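Local coordinates for protein purine nucleoside phosphorylase (Bacillus licheniformis, PDB 6DZD) that probably catalyses the phosphorolysis of adenosine, inosine and S-methyl-5'-thioadenosine to the free base and a ribose 1-phosphate, and probably also deaminates adenosine, at residues H78-A83 against F124-F129; F82-H87 against L110-G115; D195-K200 against Y221-K226; A176-V181 against A236-G241; E41-F46 against E59-N64. One frame throughout, in Å; residues are numbered along the deposited sequence.

How the contacts relate
Starting from the N terminus, contact 5 comes first: it closes the short loop between 41-46 and the opening turns of helix 59-72. That helix leads on to strand 80-82, where contacts 1 and 2 both start. Contact 2 closes the smaller loop, from 82-87 to 110-115, and contact 1 spans it by pairing 78-83 with strand 124-129; the two share Phe82 and Ala83 and touch through Gln85 OE1 and Cys128 N. Contact 4 follows, tying the start of strand 179-182 to the loop that follows helix 225-236, and the loop it closes contains contact 3, which fixes helix 195-201 on a small three-stranded sheet. Contacts 4 and 5 lie on opposite sides of the chain's centre.

Contact 1: H78-A83 against F124-F129; sequences HDWVFA and FLALCF
The carbonyl oxygen of Phe124 is met twice by strand 80-82: Val81 N donates to it at 2.9 Å, and a CA-H of the same strand also points there, with Trp80 CA 3.2 Å from Phe124 O. One step earlier Phe124 N bonds to Asp79 O at 3.0 Å. One step later the bond from Ala126 N to Val81 O is weak, bent to 131°, and beyond it a water sits between Ala83 N and Ala126 O. This is a parallel pair at the margin of a mixed six-stranded sheet, where strand 270-276 flanks 124-129 on its other side. Trp80 CG stands beside the backbone N (chi1 -70°), laying the indole flat against Phe124 CB, which lies 3.8 Å from the centroid of the Trp80 five-membered ring. The phenyl ring itself slides past the six-membered ring with little overlap, their planes 22° apart. With an alanine in place of Trp80, Phe124 CB would probably lose the face it rests on, and Thr75 OG1 its indole N-H partner. Ala126 CB meets the indole edge and also covers the centre of the Phe82 ring, 3.6 Å from its centroid.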
# COMPACT_ATOMS: atom_id res chain seq x y z
N HIS A 78 1.97 7.88 -18.50
CA HIS A 78 2.60 6.85 -19.33
C HIS A 78 3.74 6.14 -18.61
O HIS A 78 4.07 5.00 -18.97
CB HIS A 78 3.11 7.46 -20.64
CG HIS A 78 2.00 7.88 -21.56
ND1 HIS A 78 1.28 9.03 -21.37
CD2 HIS A 78 1.47 7.27 -22.65
CE1 HIS A 78 0.36 9.14 -22.32
NE2 HIS A 78 0.46 8.08 -23.11
N ASP A 79 4.36 6.79 -17.63
CA ASP A 79 5.47 6.21 -16.89
C ASP A 79 5.01 5.59 -15.56
O ASP A 79 5.84 5.38 -14.66
CB ASP A 79 6.55 7.26 -16.65
CG ASP A 79 7.01 7.93 -17.94
OD1 ASP A 79 7.25 7.23 -18.95
OD2 ASP A 79 7.12 9.18 -17.93
N TRP A 80 3.72 5.30 -15.43
CA TRP A 80 3.18 4.65 -14.25
C TRP A 80 2.90 3.17 -14.53
O TRP A 80 2.66 2.76 -15.67
CB TRP A 80 1.90 5.35 -13.78
CG TRP A 80 2.14 6.69 -13.20
CD1 TRP A 80 2.69 7.77 -13.83
CD2 TRP A 80 1.83 7.12 -11.87
NE1 TRP A 80 2.75 8.84 -12.97
CE2 TRP A 80 2.23 8.46 -11.76
CE3 TRP A 80 1.25 6.49 -10.76
CZ2 TRP A 80 2.07 9.20 -10.58
CZ3 TRP A 80 1.09 7.23 -9.58
CH2 TRP A 80 1.50 8.57 -9.51
N VAL A 81 2.94 2.36 -13.46
CA VAL A 81 2.71 0.92 -13.56
C VAL A 81 1.76 0.48 -12.45
O VAL A 81 2.00 0.76 -11.27
CB VAL A 81 4.02 0.12 -13.48
CG1 VAL A 81 3.71 -1.34 -13.58
CG2 VAL A 81 4.99 0.56 -14.56
N PHE A 82 0.71 -0.25 -12.83
CA PHE A 82 -0.36 -0.68 -11.94
C PHE A 82 -0.44 -2.20 -11.92
O PHE A 82 0.08 -2.88 -12.81
CB PHE A 82 -1.71 -0.06 -12.37
CG PHE A 82 -1.85 1.40 -12.02
CD1 PHE A 82 -1.05 2.36 -12.65
CD2 PHE A 82 -2.76 1.83 -11.08
CE1 PHE A 82 -1.16 3.71 -12.33
CE2 PHE A 82 -2.87 3.18 -10.76
CZ PHE A 82 -2.08 4.11 -11.39
N ALA A 83 -1.10 -2.74 -10.89
CA ALA A 83 -1.18 -4.18 -10.69
C ALA A 83 -2.62 -4.66 -10.64
O ALA A 83 -3.51 -3.96 -10.15
CB ALA A 83 -0.49 -4.62 -9.40
N PHE A 124 6.99 5.29 -11.91
CA PHE A 124 6.17 5.38 -10.71
C PHE A 124 5.30 4.13 -10.54
O PHE A 124 4.53 3.77 -11.43
CB PHE A 124 5.33 6.65 -10.75
CG PHE A 124 6.07 7.88 -10.28
CD1 PHE A 124 7.06 8.47 -11.06
CD2 PHE A 124 5.80 8.44 -9.03
CE1 PHE A 124 7.75 9.61 -10.62
CE2 PHE A 124 6.49 9.58 -8.57
CZ PHE A 124 7.46 10.16 -9.37
N LEU A 125 5.42 3.49 -9.37
CA LEU A 125 4.71 2.26 -9.04
C LEU A 125 3.45 2.61 -8.25
O LEU A 125 3.46 3.55 -7.44
CB LEU A 125 5.62 1.34 -8.21
CG LEU A 125 7.11 1.36 -8.62
CD1 LEU A 125 7.97 0.49 -7.72
CD2 LEU A 125 7.25 0.92 -10.04
N ALA A 126 2.36 1.88 -8.49
CA ALA A 126 1.07 2.27 -7.90
C ALA A 126 0.23 1.08 -7.45
O ALA A 126 -0.06 0.18 -8.25
CB ALA A 126 0.29 3.13 -8.91
N LEU A 127 -0.23 1.11 -6.18
CA LEU A 127 -1.14 0.11 -5.62
C LEU A 127 -2.39 0.76 -5.01
O LEU A 127 -2.34 1.85 -4.43
CB LEU A 127 -0.43 -0.79 -4.58
CG LEU A 127 0.69 -1.64 -5.21
CD1 LEU A 127 1.63 -2.26 -4.16
CD2 LEU A 127 0.15 -2.70 -6.19
N CYS A 128 -3.52 0.08 -5.17
CA CYS A 128 -4.83 0.59 -4.76
C CYS A 128 -5.22 0.07 -3.38
O CYS A 128 -4.88 -1.05 -3.00
CB CYS A 128 -5.89 0.24 -5.79
SG CYS A 128 -5.62 1.19 -7.29
N PHE A 129 -5.87 0.95 -2.61
CA PHE A 129 -6.13 0.69 -1.20
C PHE A 129 -7.45 1.28 -0.78
O PHE A 129 -7.88 2.31 -1.32
CB PHE A 129 -5.02 1.25 -0.34
CG PHE A 129 -3.73 0.52 -0.48
CD1 PHE A 129 -3.45 -0.58 0.30
CD2 PHE A 129 -2.79 0.93 -1.41
CE1 PHE A 129 -2.26 -1.25 0.16
CE2 PHE A 129 -1.60 0.27 -1.54
CZ PHE A 129 -1.33 -0.82 -0.76
O HOH W 1 -2.32 -0.98 -8.80

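Contact 2: F82-H87 against L110-G115; sequences FADQTH and LKATDG
Asp84 reaches across to Leu110 and Ala112 with CB and OD2. Its CB passes 3.3 Å from Leu110 O, the same oxygen to which Asp84 N donates. CG swings anti to the backbone N (chi1 159°), and this carries OD2 to Ala112 N, a 2.7 Å bond that meets Asp84 OD2 on its anti side, while OD1 turns off to Tyr106 OH. Backbone bonds flank it: Leu110 N to Phe82 O, nearly straight at 173°, and Thr113 N to Asp84 O. Farther along, Asp114 reaches back the other way. Its OD2 takes His87 N at 3.0 Å, from above the carboxylate plane, and also His149 ND1; OD1 accepts a weak bond from Thr86 N. Were Asp114 an alanine, His87 N and His149 ND1 would probably lose their common acceptor and the His149 imidazole would be freer to turn. With Cys132 beside His87, the geometry is consistent with a Cys132-His149-Asp114 relay, which these two loops would then help to frame.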
# COMPACT_ATOMS: atom_id res chain seq x y z
N PHE A 82 0.71 -0.25 -12.83
CA PHE A 82 -0.36 -0.68 -11.94
C PHE A 82 -0.44 -2.20 -11.92
O PHE A 82 0.08 -2.88 -12.81
CB PHE A 82 -1.71 -0.06 -12.37
CG PHE A 82 -1.85 1.40 -12.02
CD1 PHE A 82 -1.05 2.36 -12.65
CD2 PHE A 82 -2.76 1.83 -11.08
CE1 PHE A 82 -1.16 3.71 -12.33
CE2 PHE A 82 -2.87 3.18 -10.76
CZ PHE A 82 -2.08 4.11 -11.39
N ALA A 83 -1.10 -2.74 -10.89
CA ALA A 83 -1.18 -4.18 -10.69
C ALA A 83 -2.62 -4.66 -10.64
O ALA A 83 -3.51 -3.96 -10.15
CB ALA A 83 -0.49 -4.62 -9.40
N ASP A 84 -2.84 -5.85 -11.20
CA ASP A 84 -4.06 -6.61 -11.02
C ASP A 84 -3.93 -7.30 -9.67
O ASP A 84 -3.32 -8.36 -9.56
CB ASP A 84 -4.23 -7.60 -12.16
CG ASP A 84 -5.14 -8.76 -11.82
OD1 ASP A 84 -6.35 -8.51 -11.57
OD2 ASP A 84 -4.65 -9.90 -11.80
N GLN A 85 -4.48 -6.68 -8.62
CA GLN A 85 -4.17 -7.11 -7.27
C GLN A 85 -5.09 -8.24 -6.85
O GLN A 85 -6.31 -8.07 -6.76
CB GLN A 85 -4.26 -5.92 -6.32
CG GLN A 85 -3.16 -4.87 -6.52
CD GLN A 85 -3.50 -3.54 -5.88
OE1 GLN A 85 -3.42 -2.48 -6.51
NE2 GLN A 85 -3.91 -3.59 -4.62
N THR A 86 -4.49 -9.41 -6.57
CA THR A 86 -5.25 -10.62 -6.24
C THR A 86 -5.07 -11.05 -4.78
O THR A 86 -5.37 -12.19 -4.44
CB THR A 86 -4.88 -11.77 -7.17
OG1 THR A 86 -3.48 -12.06 -7.06
CG2 THR A 86 -5.21 -11.44 -8.61
N HIS A 87 -4.56 -10.18 -3.91
CA HIS A 87 -4.44 -10.49 -2.49
C HIS A 87 -3.63 -11.76 -2.23
O HIS A 87 -3.91 -12.51 -1.29
CB HIS A 87 -5.82 -10.58 -1.84
CG HIS A 87 -6.49 -9.25 -1.72
ND1 HIS A 87 -6.68 -8.61 -0.51
CD2 HIS A 87 -6.97 -8.41 -2.67
CE1 HIS A 87 -7.27 -7.45 -0.72
NE2 HIS A 87 -7.45 -7.30 -2.02
N LEU A 110 -0.37 -5.37 -14.11
CA LEU A 110 0.45 -6.56 -13.87
C LEU A 110 -0.38 -7.69 -13.22
O LEU A 110 -0.91 -7.53 -12.12
CB LEU A 110 1.66 -6.18 -13.01
CG LEU A 110 2.68 -5.38 -13.84
CD1 LEU A 110 3.82 -4.81 -13.00
CD2 LEU A 110 3.26 -6.22 -14.95
N LYS A 111 -0.47 -8.83 -13.92
CA LYS A 111 -1.45 -9.86 -13.56
C LYS A 111 -1.12 -10.51 -12.22
O LYS A 111 -0.00 -10.99 -12.00
CB LYS A 111 -1.50 -10.93 -14.65
CG LYS A 111 -2.69 -11.88 -14.53
CD LYS A 111 -2.45 -13.28 -15.10
CE LYS A 111 -3.80 -14.02 -15.19
NZ LYS A 111 -3.75 -15.49 -15.50
N ALA A 112 -2.13 -10.60 -11.34
CA ALA A 112 -2.01 -11.30 -10.06
C ALA A 112 -0.81 -10.81 -9.25
O ALA A 112 -0.03 -11.59 -8.71
CB ALA A 112 -1.91 -12.81 -10.28
N THR A 113 -0.65 -9.49 -9.17
CA THR A 113 0.53 -8.91 -8.55
C THR A 113 0.13 -7.96 -7.42
O THR A 113 -0.85 -7.21 -7.54
CB THR A 113 1.38 -8.20 -9.60
OG1 THR A 113 1.90 -9.19 -10.50
CG2 THR A 113 2.52 -7.48 -8.96
N ASP A 114 0.84 -8.07 -6.30
CA ASP A 114 0.57 -7.23 -5.15
C ASP A 114 1.83 -6.59 -4.57
O ASP A 114 1.74 -5.89 -3.55
CB ASP A 114 -0.17 -8.04 -4.08
CG ASP A 114 -1.47 -8.64 -4.60
OD1 ASP A 114 -1.44 -9.73 -5.23
OD2 ASP A 114 -2.53 -8.02 -4.39
N GLY A 115 2.99 -6.79 -5.20
CA GLY A 115 4.21 -6.14 -4.75
C GLY A 115 4.98 -5.62 -5.95
O GLY A 115 5.08 -6.30 -6.98

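Contact 3: D195-K200 against Y221-K226; sequences DHVIDK and YRLELK
Tyr221 OH donates to Asp195 OD1 at 2.6 Å, reaching that oxygen from above the carboxylate plane. The two flat groups stand nearly upright to each other, their planes 81° apart, and Asp195 CG lies at the ring's edge, in the plane of the phenol. Closer to the backbone, Ile198 lies against the root of the same ring: its CG1 is 3.6 Å from Tyr221 CD2 and 3.7 Å from Tyr221 CB, and its CB stands over one ring face, offset toward the rim. Ile198 CG1 is beside its own backbone N (chi1 -76°), which brings it onto the tyrosine while its CD1 goes on toward Leu223. There one leucine branch serves two neighbours, with Leu223 CD2 4.0 Å from Val197 CG1 and 4.3 Å from Ile198 CD1.

What positions these groups is the alternation along the strand, which sends Tyr221 and Leu223 to the same side, and the first turn of the helix, where Asp199 N bonds back to Asp195 O. The short helix segment crosses the strand segment at 52°, 9.8 Å apart at the axes. Strand 220-223 is the middle member of a three-stranded antiparallel sheet, between 192-193 and 213-215. Phe213, a ligand of the potassium ion, also touches Ile198 and Leu223; Trp152 of helix 152-157 reaches Val197, and Glu224 is the N-cap of helix 225-236.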
# COMPACT_ATOMS: atom_id res chain seq x y z
N ASP A 195 -11.74 -17.25 13.02
CA ASP A 195 -10.64 -18.19 13.20
C ASP A 195 -9.90 -18.43 11.91
O ASP A 195 -8.69 -18.68 11.92
CB ASP A 195 -11.16 -19.52 13.73
CG ASP A 195 -11.53 -19.46 15.18
OD1 ASP A 195 -10.60 -19.48 16.01
OD2 ASP A 195 -12.74 -19.36 15.50
N HIS A 196 -10.61 -18.42 10.79
CA HIS A 196 -9.95 -18.77 9.54
C HIS A 196 -8.81 -17.81 9.25
O HIS A 196 -7.73 -18.24 8.84
CB HIS A 196 -10.96 -18.78 8.40
CG HIS A 196 -10.32 -18.92 7.05
ND1 HIS A 196 -9.86 -20.13 6.58
CD2 HIS A 196 -10.02 -18.01 6.11
CE1 HIS A 196 -9.32 -19.95 5.39
NE2 HIS A 196 -9.41 -18.67 5.08
N VAL A 197 -9.00 -16.53 9.56
CA VAL A 197 -7.94 -15.55 9.36
C VAL A 197 -6.87 -15.71 10.44
O VAL A 197 -5.68 -15.85 10.14
CB VAL A 197 -8.52 -14.13 9.35
CG1 VAL A 197 -7.42 -13.11 9.39
CG2 VAL A 197 -9.32 -13.94 8.10
N ILE A 198 -7.30 -15.80 11.70
CA ILE A 198 -6.36 -15.79 12.81
C ILE A 198 -5.49 -17.03 12.79
O ILE A 198 -4.29 -16.96 13.07
CB ILE A 198 -7.11 -15.65 14.15
CG1 ILE A 198 -7.57 -14.20 14.34
CG2 ILE A 198 -6.23 -16.07 15.32
CD1 ILE A 198 -6.42 -13.20 14.39
N ASP A 199 -6.06 -18.18 12.42
CA ASP A 199 -5.24 -19.37 12.27
C ASP A 199 -4.12 -19.15 11.26
O ASP A 199 -3.01 -19.67 11.43
CB ASP A 199 -6.10 -20.57 11.87
CG ASP A 199 -6.91 -21.13 13.03
OD1 ASP A 199 -6.65 -20.75 14.20
OD2 ASP A 199 -7.82 -21.94 12.78
N LYS A 200 -4.40 -18.41 10.19
CA LYS A 200 -3.37 -18.18 9.18
C LYS A 200 -2.35 -17.15 9.65
O LYS A 200 -1.15 -17.29 9.37
CB LYS A 200 -4.03 -17.74 7.88
CG LYS A 200 -4.45 -18.87 6.94
CD LYS A 200 -5.28 -18.36 5.77
CE LYS A 200 -5.02 -19.17 4.53
NZ LYS A 200 -5.24 -20.62 4.80
N TYR A 221 -12.16 -11.91 16.86
CA TYR A 221 -10.85 -11.43 17.23
C TYR A 221 -10.64 -10.04 16.65
O TYR A 221 -11.00 -9.78 15.51
CB TYR A 221 -9.76 -12.38 16.71
CG TYR A 221 -9.97 -13.84 17.04
CD1 TYR A 221 -9.51 -14.37 18.23
CD2 TYR A 221 -10.62 -14.69 16.15
CE1 TYR A 221 -9.69 -15.68 18.54
CE2 TYR A 221 -10.81 -16.02 16.45
CZ TYR A 221 -10.34 -16.50 17.65
OH TYR A 221 -10.49 -17.81 17.99
N ARG A 222 -10.01 -9.19 17.44
CA ARG A 222 -9.54 -7.88 17.00
C ARG A 222 -8.12 -8.07 16.48
O ARG A 222 -7.32 -8.78 17.09
CB ARG A 222 -9.55 -6.92 18.18
CG ARG A 222 -9.80 -5.50 17.86
CD ARG A 222 -10.49 -4.80 19.02
NE ARG A 222 -11.95 -4.98 19.00
CZ ARG A 222 -12.79 -4.48 18.09
NH1 ARG A 222 -12.35 -3.76 17.06
NH2 ARG A 222 -14.09 -4.70 18.20
N LEU A 223 -7.80 -7.42 15.36
CA LEU A 223 -6.54 -7.67 14.67
C LEU A 223 -5.96 -6.37 14.14
O LEU A 223 -6.66 -5.61 13.46
CB LEU A 223 -6.75 -8.68 13.53
CG LEU A 223 -5.58 -8.96 12.58
CD1 LEU A 223 -4.38 -9.41 13.38
CD2 LEU A 223 -6.00 -9.99 11.54
N GLU A 224 -4.69 -6.11 14.45
CA GLU A 224 -3.97 -4.92 13.97
C GLU A 224 -3.02 -5.33 12.83
O GLU A 224 -1.90 -5.77 13.06
CB GLU A 224 -3.20 -4.29 15.12
CG GLU A 224 -2.39 -3.06 14.75
CD GLU A 224 -3.27 -1.83 14.60
OE1 GLU A 224 -4.25 -1.68 15.35
OE2 GLU A 224 -2.95 -1.01 13.72
N LEU A 225 -3.48 -5.15 11.59
CA LEU A 225 -2.72 -5.66 10.45
C LEU A 225 -1.41 -4.90 10.22
O LEU A 225 -0.47 -5.47 9.66
CB LEU A 225 -3.58 -5.60 9.19
CG LEU A 225 -4.67 -6.65 9.13
CD1 LEU A 225 -5.55 -6.40 7.94
CD2 LEU A 225 -4.04 -8.06 9.12
N LYS A 226 -1.35 -3.63 10.63
CA LYS A 226 -0.11 -2.87 10.52
C LYS A 226 0.98 -3.47 11.41
O LYS A 226 2.16 -3.44 11.07
CB LYS A 226 -0.34 -1.41 10.91
CG LYS A 226 -1.30 -0.60 10.06
CD LYS A 226 -1.40 0.81 10.62
CE LYS A 226 -2.59 1.55 10.09
NZ LYS A 226 -2.88 2.77 10.89

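Contact 4: A176-V181 against A236-G241; sequences ADIRAV and AGIPNG
Ile178 and Ile238 carry the apolar part of this contact, their side chains crossing at about a right angle. The Ile238 chain stretches out (chi1 -65°, chi2 -173°), so that its terminal CD1 comes 3.4 Å from Ile178 CG2 and 4.1 Å from Ala180 CB, touching Ala180 of strand 179-182 and Ile178 just ahead of it. Its other branch meets the backbone: Ile238 CG2 lies 3.6 Å from Ile178 O. Next to it the Pro239 ring covers the turn before the strand, with Pro239 CD 4.0 Å from Ala176 CA.

The polar bonds here do not join the two segments directly: Gln242 NE2, just past the 236-241 loop, bonds to both Ala176 O and Ile178 O. Within 176-181, Arg179 NH2 donates to Asp177 O at 2.9 Å, the oxygen lying in the guanidinium plane.

Backbone shape brings Ile238 here. Gly237 ends helix 225-236 in a Schellman motif with phi 120°, where a CB would collide with the preceding carbonyl oxygen.

Val164 of helix 159-169 touches both isoleucines, and Leu233 of helix 225-236 touches Ala180 and Ile238. Strand 179-182 lies between 133-139 and its parallel neighbour 243-245, the strand this loop leads into.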
# COMPACT_ATOMS: atom_id res chain seq x y z
N ALA A 176 20.02 -3.59 6.92
CA ALA A 176 20.17 -2.40 7.77
C ALA A 176 19.97 -1.10 6.99
O ALA A 176 19.62 -0.09 7.59
CB ALA A 176 21.54 -2.42 8.44
N ASP A 177 20.18 -1.11 5.68
CA ASP A 177 20.02 0.08 4.85
C ASP A 177 18.58 0.34 4.46
O ASP A 177 18.29 1.43 3.94
CB ASP A 177 20.85 -0.02 3.57
CG ASP A 177 22.34 0.06 3.83
OD1 ASP A 177 22.75 0.91 4.64
OD2 ASP A 177 23.10 -0.70 3.21
N ILE A 178 17.68 -0.62 4.64
CA ILE A 178 16.33 -0.50 4.10
C ILE A 178 15.47 0.34 5.04
O ILE A 178 15.49 0.15 6.26
CB ILE A 178 15.71 -1.88 3.85
CG1 ILE A 178 16.52 -2.67 2.82
CG2 ILE A 178 14.26 -1.76 3.40
CD1 ILE A 178 16.17 -4.15 2.78
N ARG A 179 14.73 1.28 4.47
CA ARG A 179 13.72 2.04 5.17
C ARG A 179 12.35 1.57 4.72
O ARG A 179 12.18 1.10 3.59
CB ARG A 179 13.88 3.54 4.91
CG ARG A 179 14.87 4.21 5.85
CD ARG A 179 16.30 4.20 5.30
NE ARG A 179 17.22 4.93 6.19
CZ ARG A 179 18.47 4.56 6.47
NH1 ARG A 179 19.21 5.30 7.29
NH2 ARG A 179 18.98 3.45 5.93
N ALA A 180 11.37 1.67 5.63
CA ALA A 180 10.01 1.21 5.36
C ALA A 180 9.00 2.16 5.99
O ALA A 180 9.24 2.71 7.07
CB ALA A 180 9.80 -0.20 5.89
N VAL A 181 7.88 2.34 5.31
CA VAL A 181 6.77 3.10 5.84
C VAL A 181 5.49 2.27 5.67
O VAL A 181 5.29 1.63 4.64
CB VAL A 181 6.63 4.48 5.15
CG1 VAL A 181 5.21 5.07 5.35
CG2 VAL A 181 7.72 5.45 5.65
N ALA A 236 12.34 -9.60 9.09
CA ALA A 236 13.08 -9.71 7.85
C ALA A 236 14.46 -9.07 7.92
O ALA A 236 15.28 -9.31 7.03
CB ALA A 236 12.27 -9.10 6.72
N GLY A 237 14.73 -8.25 8.92
CA GLY A 237 16.04 -7.64 9.06
C GLY A 237 16.01 -6.13 9.02
O GLY A 237 17.07 -5.50 9.09
N ILE A 238 14.86 -5.51 8.87
CA ILE A 238 14.84 -4.05 8.91
C ILE A 238 14.89 -3.61 10.37
O ILE A 238 14.10 -4.11 11.18
CB ILE A 238 13.59 -3.52 8.21
CG1 ILE A 238 13.62 -3.86 6.73
CG2 ILE A 238 13.51 -2.04 8.39
CD1 ILE A 238 12.49 -3.23 5.96
N PRO A 239 15.78 -2.68 10.73
CA PRO A 239 15.80 -2.20 12.11
C PRO A 239 14.53 -1.44 12.43
O PRO A 239 14.02 -0.68 11.60
CB PRO A 239 17.04 -1.29 12.17
CG PRO A 239 17.62 -1.25 10.83
CD PRO A 239 16.75 -1.99 9.86
N ASN A 240 13.99 -1.68 13.63
CA ASN A 240 12.71 -1.09 13.99
C ASN A 240 12.75 0.44 13.92
O ASN A 240 11.74 1.08 13.61
CB ASN A 240 12.28 -1.56 15.38
CG ASN A 240 10.83 -1.18 15.70
OD1 ASN A 240 9.98 -1.14 14.80
ND2 ASN A 240 10.55 -0.91 16.98
N GLY A 241 13.92 1.03 14.21
CA GLY A 241 14.06 2.47 14.14
C GLY A 241 13.82 3.03 12.75
O GLY A 241 13.43 4.20 12.61

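Contact 5: E41-F46 against E59-N64; sequences ESEPPF and EQHVIN
Asn64 ND2 gives the one direct hydrogen bond, to Glu41 OE1 at 3.1 Å. It is close to straight (165°), lies in the plane of the amide and uses the syn lone pair of the carboxylate, although the two planes are 63° apart. Glu41 gets there by running extended beyond CG, and its other oxygen rests on the asparagine's own CB, with Glu41 OE2 3.2 Å from Asn64 CB.

Van der Waals contact centres on the His61 ring. Glu41 O sits over one face, offset toward the rim and 3.5 Å from His61 ND1, while Glu41 OE1 approaches His61 CD2 and Glu43 OE2 lies at the ring's edge near CE1. Two carboxylates so near would probably make a protonated imidazole easier to hold. Ser42 OG, 3.7 Å from His61 CB, spends its polar bonds on Asp57 and Asn65.

Water completes the set: one molecule in the plane of the imidazole accepts from Glu43 N and is hydrogen-bonded to His61 ND1 at 3.2 Å.

This surface contact fastens the loop after strand 30-35 to the first turns of helix 59-72. His58, just ahead of that helix, meets the His61 ring edge-to-face, and Asn65 holds Glu41 N from the next turn.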
# COMPACT_ATOMS: atom_id res chain seq x y z
N GLU A 41 -13.26 13.46 -9.53
CA GLU A 41 -14.42 13.60 -10.40
C GLU A 41 -15.47 12.53 -10.18
O GLU A 41 -16.54 12.61 -10.78
CB GLU A 41 -13.98 13.52 -11.87
CG GLU A 41 -13.32 14.74 -12.45
CD GLU A 41 -12.81 14.47 -13.84
OE1 GLU A 41 -13.45 13.65 -14.53
OE2 GLU A 41 -11.80 15.08 -14.26
N SER A 42 -15.17 11.49 -9.40
CA SER A 42 -16.07 10.35 -9.35
C SER A 42 -17.32 10.69 -8.55
O SER A 42 -17.29 11.46 -7.58
CB SER A 42 -15.38 9.13 -8.76
OG SER A 42 -14.45 8.59 -9.67
N GLU A 43 -18.44 10.14 -8.99
CA GLU A 43 -19.71 10.26 -8.32
C GLU A 43 -19.82 9.20 -7.22
O GLU A 43 -19.09 8.21 -7.23
CB GLU A 43 -20.85 10.10 -9.33
CG GLU A 43 -20.84 11.14 -10.47
CD GLU A 43 -21.99 10.95 -11.45
OE1 GLU A 43 -23.04 10.43 -11.02
OE2 GLU A 43 -21.89 11.36 -12.64
N PRO A 44 -20.73 9.38 -6.26
CA PRO A 44 -21.01 8.31 -5.30
C PRO A 44 -21.35 7.02 -6.01
O PRO A 44 -21.97 7.03 -7.08
CB PRO A 44 -22.21 8.86 -4.52
CG PRO A 44 -21.94 10.33 -4.45
CD PRO A 44 -21.22 10.69 -5.76
N PRO A 45 -20.97 5.87 -5.43
CA PRO A 45 -20.29 5.72 -4.14
C PRO A 45 -18.76 5.85 -4.19
O PRO A 45 -18.10 5.29 -3.30
CB PRO A 45 -20.68 4.30 -3.73
CG PRO A 45 -20.79 3.57 -5.04
CD PRO A 45 -21.23 4.57 -6.08
N PHE A 46 -18.21 6.55 -5.17
CA PHE A 46 -16.76 6.67 -5.31
C PHE A 46 -16.29 8.11 -5.09
O PHE A 46 -15.26 8.52 -5.63
CB PHE A 46 -16.31 6.14 -6.67
CG PHE A 46 -16.99 4.85 -7.07
CD1 PHE A 46 -16.59 3.64 -6.53
CD2 PHE A 46 -18.03 4.85 -7.99
CE1 PHE A 46 -17.21 2.46 -6.91
CE2 PHE A 46 -18.64 3.67 -8.37
CZ PHE A 46 -18.24 2.48 -7.83
N GLU A 59 -15.15 4.69 -15.91
CA GLU A 59 -13.74 4.50 -16.22
C GLU A 59 -13.04 5.83 -16.51
O GLU A 59 -11.94 6.09 -16.01
CB GLU A 59 -13.60 3.55 -17.40
CG GLU A 59 -12.17 3.33 -17.80
CD GLU A 59 -12.04 2.42 -19.01
OE1 GLU A 59 -12.92 1.54 -19.17
OE2 GLU A 59 -11.08 2.60 -19.80
N GLN A 60 -13.69 6.70 -17.30
CA GLN A 60 -13.10 7.99 -17.64
C GLN A 60 -12.85 8.83 -16.40
O GLN A 60 -11.91 9.63 -16.38
CB GLN A 60 -14.00 8.74 -18.62
CG GLN A 60 -13.28 9.88 -19.29
CD GLN A 60 -11.81 9.54 -19.54
OE1 GLN A 60 -11.49 8.67 -20.37
NE2 GLN A 60 -10.91 10.20 -18.81
N HIS A 61 -13.69 8.71 -15.37
CA HIS A 61 -13.47 9.48 -14.15
C HIS A 61 -12.21 8.99 -13.41
O HIS A 61 -11.46 9.80 -12.87
CB HIS A 61 -14.71 9.43 -13.25
CG HIS A 61 -15.86 10.24 -13.77
ND1 HIS A 61 -17.13 10.14 -13.25
CD2 HIS A 61 -15.94 11.14 -14.78
CE1 HIS A 61 -17.94 10.95 -13.92
NE2 HIS A 61 -17.24 11.58 -14.85
N VAL A 62 -11.98 7.67 -13.39
CA VAL A 62 -10.80 7.13 -12.71
C VAL A 62 -9.51 7.56 -13.41
O VAL A 62 -8.53 7.96 -12.77
CB VAL A 62 -10.89 5.59 -12.62
CG1 VAL A 62 -9.69 5.03 -11.89
CG2 VAL A 62 -12.19 5.14 -11.95
N ILE A 63 -9.50 7.48 -14.74
CA ILE A 63 -8.33 7.92 -15.50
C ILE A 63 -8.07 9.40 -15.27
O ILE A 63 -6.92 9.84 -15.15
CB ILE A 63 -8.51 7.57 -16.98
CG1 ILE A 63 -8.28 6.07 -17.17
CG2 ILE A 63 -7.57 8.40 -17.83
CD1 ILE A 63 -8.96 5.48 -18.37
N ASN A 64 -9.14 10.20 -15.17
CA ASN A 64 -8.98 11.61 -14.87
C ASN A 64 -8.49 11.83 -13.44
O ASN A 64 -7.66 12.72 -13.19
CB ASN A 64 -10.27 12.37 -15.16
CG ASN A 64 -10.45 12.63 -16.65
OD1 ASN A 64 -9.55 12.39 -17.45
ND2 ASN A 64 -11.64 13.09 -17.03
O HOH W 2 -18.36 8.06 -11.13